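Local coordinates for methyltransferase-like protein 5 (Pyrococcus horikoshii, PDB 1WY7) that probably transfers methyl groups from S-adenosylmethionine to a nucleic acid, perhaps RNA, and binds S-adenosyl-L-homocysteine, at residues L39-S44 with V169-T174. Numbering follows the deposited sequence.
Sequences LWLAYS and VTHRLT
Two groups grip T170 OG1 beside the ring that L41 touches: it lies 2.7 Å from H171 ND1, at the edge and in plane of the imidazole, and also hydrogen-bonds R199 NH2. A threonine hydroxyl suits this place because it can both donate and accept a hydrogen bond, and the bond to H171 helps fix the rotation of the ring. The two residues sit opposite the single R199 of strand 191-202, a classic beta bulge. From the helix, L41 has CG anti to its own N (chi1 169°), which carries the leucine fork outward. Its CD1 meets H171 CD2 obliquely at 4.1 Å, so the imidazole offers ring carbon here while ND1 serves T170. L41 CD2 lies 4.1 Å from H171 CB and 4.2 Å from L173 CG, an apolar match of two leucines. One forked side chain thus bridges two strand residues, with R172 between them directed away. S44 OG donates to L41 O (2.8 Å). Burying 128 Å² over both sides, away from the S-adenosyl-L-homocysteine site, the contact joins helix 32-44 to edge strand 167-179 of the seven-stranded methyltransferase sheet (order 3-2-1-4-5-7-6), where strand 191-202 runs antiparallel to both neighbours, 167-179 and 143-149; L41 also rests on Y145 of the latter.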
ATOM      1  N   LEU A  39       7.162   4.353   2.780  1.00 27.04           N
ATOM      2  CA  LEU A  39       7.258   4.225   4.233  1.00 27.58           C
ATOM      3  C   LEU A  39       8.173   5.248   4.897  1.00 28.40           C
ATOM      4  O   LEU A  39       7.843   5.791   5.950  1.00 28.27           O
ATOM      5  CB  LEU A  39       7.716   2.810   4.602  1.00 26.45           C
ATOM      6  CG  LEU A  39       6.690   1.694   4.391  1.00 25.51           C
ATOM      7  CD1 LEU A  39       7.379   0.347   4.422  1.00 24.72           C
ATOM      8  CD2 LEU A  39       5.626   1.774   5.473  1.00 23.53           C
ATOM      9  N   TRP A  40       9.324   5.507   4.289  1.00 30.04           N
ATOM     10  CA  TRP A  40      10.246   6.471   4.866  1.00 32.75           C
ATOM     11  C   TRP A  40       9.610   7.848   4.854  1.00 32.54           C
ATOM     12  O   TRP A  40       9.711   8.588   5.820  1.00 31.08           O
ATOM     13  CB  TRP A  40      11.559   6.507   4.094  1.00 36.14           C
ATOM     14  CG  TRP A  40      12.627   7.078   4.936  1.00 42.51           C
ATOM     15  CD1 TRP A  40      13.147   8.340   4.871  1.00 43.09           C
ATOM     16  CD2 TRP A  40      13.246   6.441   6.059  1.00 44.33           C
ATOM     17  NE1 TRP A  40      14.050   8.530   5.892  1.00 46.81           N
ATOM     18  CE2 TRP A  40      14.131   7.381   6.637  1.00 46.71           C
ATOM     19  CE3 TRP A  40      13.136   5.168   6.637  1.00 45.43           C
ATOM     20  CZ2 TRP A  40      14.901   7.089   7.764  1.00 47.86           C
ATOM     21  CZ3 TRP A  40      13.900   4.872   7.757  1.00 47.69           C
ATOM     22  CH2 TRP A  40      14.773   5.832   8.310  1.00 49.99           C
ATOM     23  N   LEU A  41       8.941   8.180   3.750  1.00 33.50           N
ATOM     24  CA  LEU A  41       8.266   9.467   3.636  1.00 33.00           C
ATOM     25  C   LEU A  41       7.238   9.600   4.756  1.00 34.74           C
ATOM     26  O   LEU A  41       7.212  10.604   5.478  1.00 34.68           O
ATOM     27  CB  LEU A  41       7.558   9.582   2.285  1.00 32.52           C
ATOM     28  CG  LEU A  41       6.603  10.775   2.155  1.00 33.22           C
ATOM     29  CD1 LEU A  41       7.387  12.069   2.304  1.00 33.44           C
ATOM     30  CD2 LEU A  41       5.899  10.731   0.805  1.00 34.01           C
ATOM     31  N   ALA A  42       6.392   8.583   4.902  1.00 34.27           N
ATOM     32  CA  ALA A  42       5.367   8.602   5.941  1.00 34.30           C
ATOM     33  C   ALA A  42       6.008   8.679   7.312  1.00 33.72           C
ATOM     34  O   ALA A  42       5.554   9.420   8.177  1.00 33.75           O
ATOM     35  CB  ALA A  42       4.494   7.349   5.848  1.00 33.17           C
ATOM     36  N   TYR A  43       7.059   7.896   7.519  1.00 35.85           N
ATOM     37  CA  TYR A  43       7.735   7.894   8.813  1.00 37.69           C
ATOM     38  C   TYR A  43       8.330   9.266   9.118  1.00 36.08           C
ATOM     39  O   TYR A  43       8.140   9.802  10.207  1.00 32.12           O
ATOM     40  CB  TYR A  43       8.817   6.814   8.844  1.00 41.10           C
ATOM     41  CG  TYR A  43       9.686   6.848  10.079  1.00 45.95           C
ATOM     42  CD1 TYR A  43      10.895   7.544  10.081  1.00 49.25           C
ATOM     43  CD2 TYR A  43       9.293   6.202  11.248  1.00 47.50           C
ATOM     44  CE1 TYR A  43      11.692   7.596  11.222  1.00 52.46           C
ATOM     45  CE2 TYR A  43      10.077   6.248  12.397  1.00 51.08           C
ATOM     46  CZ  TYR A  43      11.276   6.946  12.377  1.00 53.72           C
ATOM     47  OH  TYR A  43      12.058   7.005  13.508  1.00 55.70           O
ATOM     48  N   SER A  44       9.002   9.850   8.130  1.00 35.72           N
ATOM     49  CA  SER A  44       9.631  11.152   8.312  1.00 37.48           C
ATOM     50  C   SER A  44       8.642  12.271   8.606  1.00 36.31           C
ATOM     51  O   SER A  44       9.010  13.290   9.182  1.00 37.01           O
ATOM     52  CB  SER A  44      10.453  11.521   7.081  1.00 36.66           C
ATOM     53  OG  SER A  44       9.601  11.887   6.016  1.00 41.12           O
ATOM     54  N   VAL A 169      -3.377  16.470  -2.502  1.00 33.31           N
ATOM     55  CA  VAL A 169      -2.083  15.822  -2.595  1.00 33.46           C
ATOM     56  C   VAL A 169      -1.056  16.777  -1.983  1.00 34.43           C
ATOM     57  O   VAL A 169      -0.957  17.930  -2.411  1.00 35.18           O
ATOM     58  CB  VAL A 169      -1.708  15.549  -4.079  1.00 32.45           C
ATOM     59  CG1 VAL A 169      -0.258  15.041  -4.188  1.00 29.29           C
ATOM     60  CG2 VAL A 169      -2.668  14.529  -4.662  1.00 31.56           C
ATOM     61  N   THR A 170      -0.315  16.314  -0.978  1.00 33.62           N
ATOM     62  CA  THR A 170       0.714  17.154  -0.357  1.00 32.73           C
ATOM     63  C   THR A 170       2.111  16.755  -0.868  1.00 32.74           C
ATOM     64  O   THR A 170       3.028  17.581  -0.920  1.00 31.45           O
ATOM     65  CB  THR A 170       0.706  17.027   1.178  1.00 31.55           C
ATOM     66  OG1 THR A 170       1.017  15.680   1.543  1.00 30.40           O
ATOM     67  CG2 THR A 170      -0.656  17.401   1.739  1.00 28.84           C
ATOM     68  N   HIS A 171       2.260  15.484  -1.243  1.00 29.87           N
ATOM     69  CA  HIS A 171       3.531  14.976  -1.751  1.00 28.88           C
ATOM     70  C   HIS A 171       3.290  13.967  -2.848  1.00 28.45           C
ATOM     71  O   HIS A 171       2.299  13.236  -2.827  1.00 29.32           O
ATOM     72  CB  HIS A 171       4.328  14.261  -0.663  1.00 25.85           C
ATOM     73  CG  HIS A 171       4.683  15.119   0.507  1.00 25.30           C
ATOM     74  ND1 HIS A 171       3.752  15.535   1.431  1.00 22.58           N
ATOM     75  CD2 HIS A 171       5.877  15.587   0.938  1.00 24.19           C
ATOM     76  CE1 HIS A 171       4.359  16.218   2.387  1.00 25.36           C
ATOM     77  NE2 HIS A 171       5.651  16.264   2.108  1.00 26.77           N
ATOM     78  N   ARG A 172       4.200  13.926  -3.807  1.00 28.44           N
ATOM     79  CA  ARG A 172       4.130  12.964  -4.897  1.00 28.39           C
ATOM     80  C   ARG A 172       5.568  12.687  -5.312  1.00 29.04           C
ATOM     81  O   ARG A 172       6.249  13.569  -5.837  1.00 29.50           O
ATOM     82  CB  ARG A 172       3.341  13.505  -6.101  1.00 28.16           C
ATOM     83  CG  ARG A 172       3.140  12.455  -7.212  1.00 27.22           C
ATOM     84  CD  ARG A 172       2.611  13.043  -8.519  1.00 29.86           C
ATOM     85  NE  ARG A 172       3.678  13.661  -9.303  1.00 33.36           N
ATOM     86  CZ  ARG A 172       3.488  14.433 -10.369  1.00 36.45           C
ATOM     87  NH1 ARG A 172       4.531  14.945 -11.011  1.00 37.93           N
ATOM     88  NH2 ARG A 172       2.260  14.706 -10.794  1.00 35.74           N
ATOM     89  N   LEU A 173       6.032  11.470  -5.051  1.00 30.52           N
ATOM     90  CA  LEU A 173       7.384  11.078  -5.410  1.00 30.35           C
ATOM     91  C   LEU A 173       7.293  10.126  -6.583  1.00 31.75           C
ATOM     92  O   LEU A 173       6.460   9.215  -6.594  1.00 31.60           O
ATOM     93  CB  LEU A 173       8.087  10.386  -4.238  1.00 30.12           C
ATOM     94  CG  LEU A 173       8.024  11.007  -2.832  1.00 30.95           C
ATOM     95  CD1 LEU A 173       9.200  10.470  -2.037  1.00 31.39           C
ATOM     96  CD2 LEU A 173       8.057  12.528  -2.868  1.00 27.55           C
ATOM     97  N   THR A 174       8.149  10.329  -7.574  1.00 32.32           N
ATOM     98  CA  THR A 174       8.133   9.473  -8.744  1.00 33.19           C
ATOM     99  C   THR A 174       9.370   8.577  -8.805  1.00 36.77           C
ATOM    100  O   THR A 174      10.503   9.053  -8.670  1.00 36.64           O
ATOM    101  CB  THR A 174       8.027  10.321 -10.018  1.00 33.24           C
ATOM    102  OG1 THR A 174       6.940  11.247  -9.872  1.00 30.40           O
ATOM    103  CG2 THR A 174       7.775   9.441 -11.234  1.00 31.00           C
TER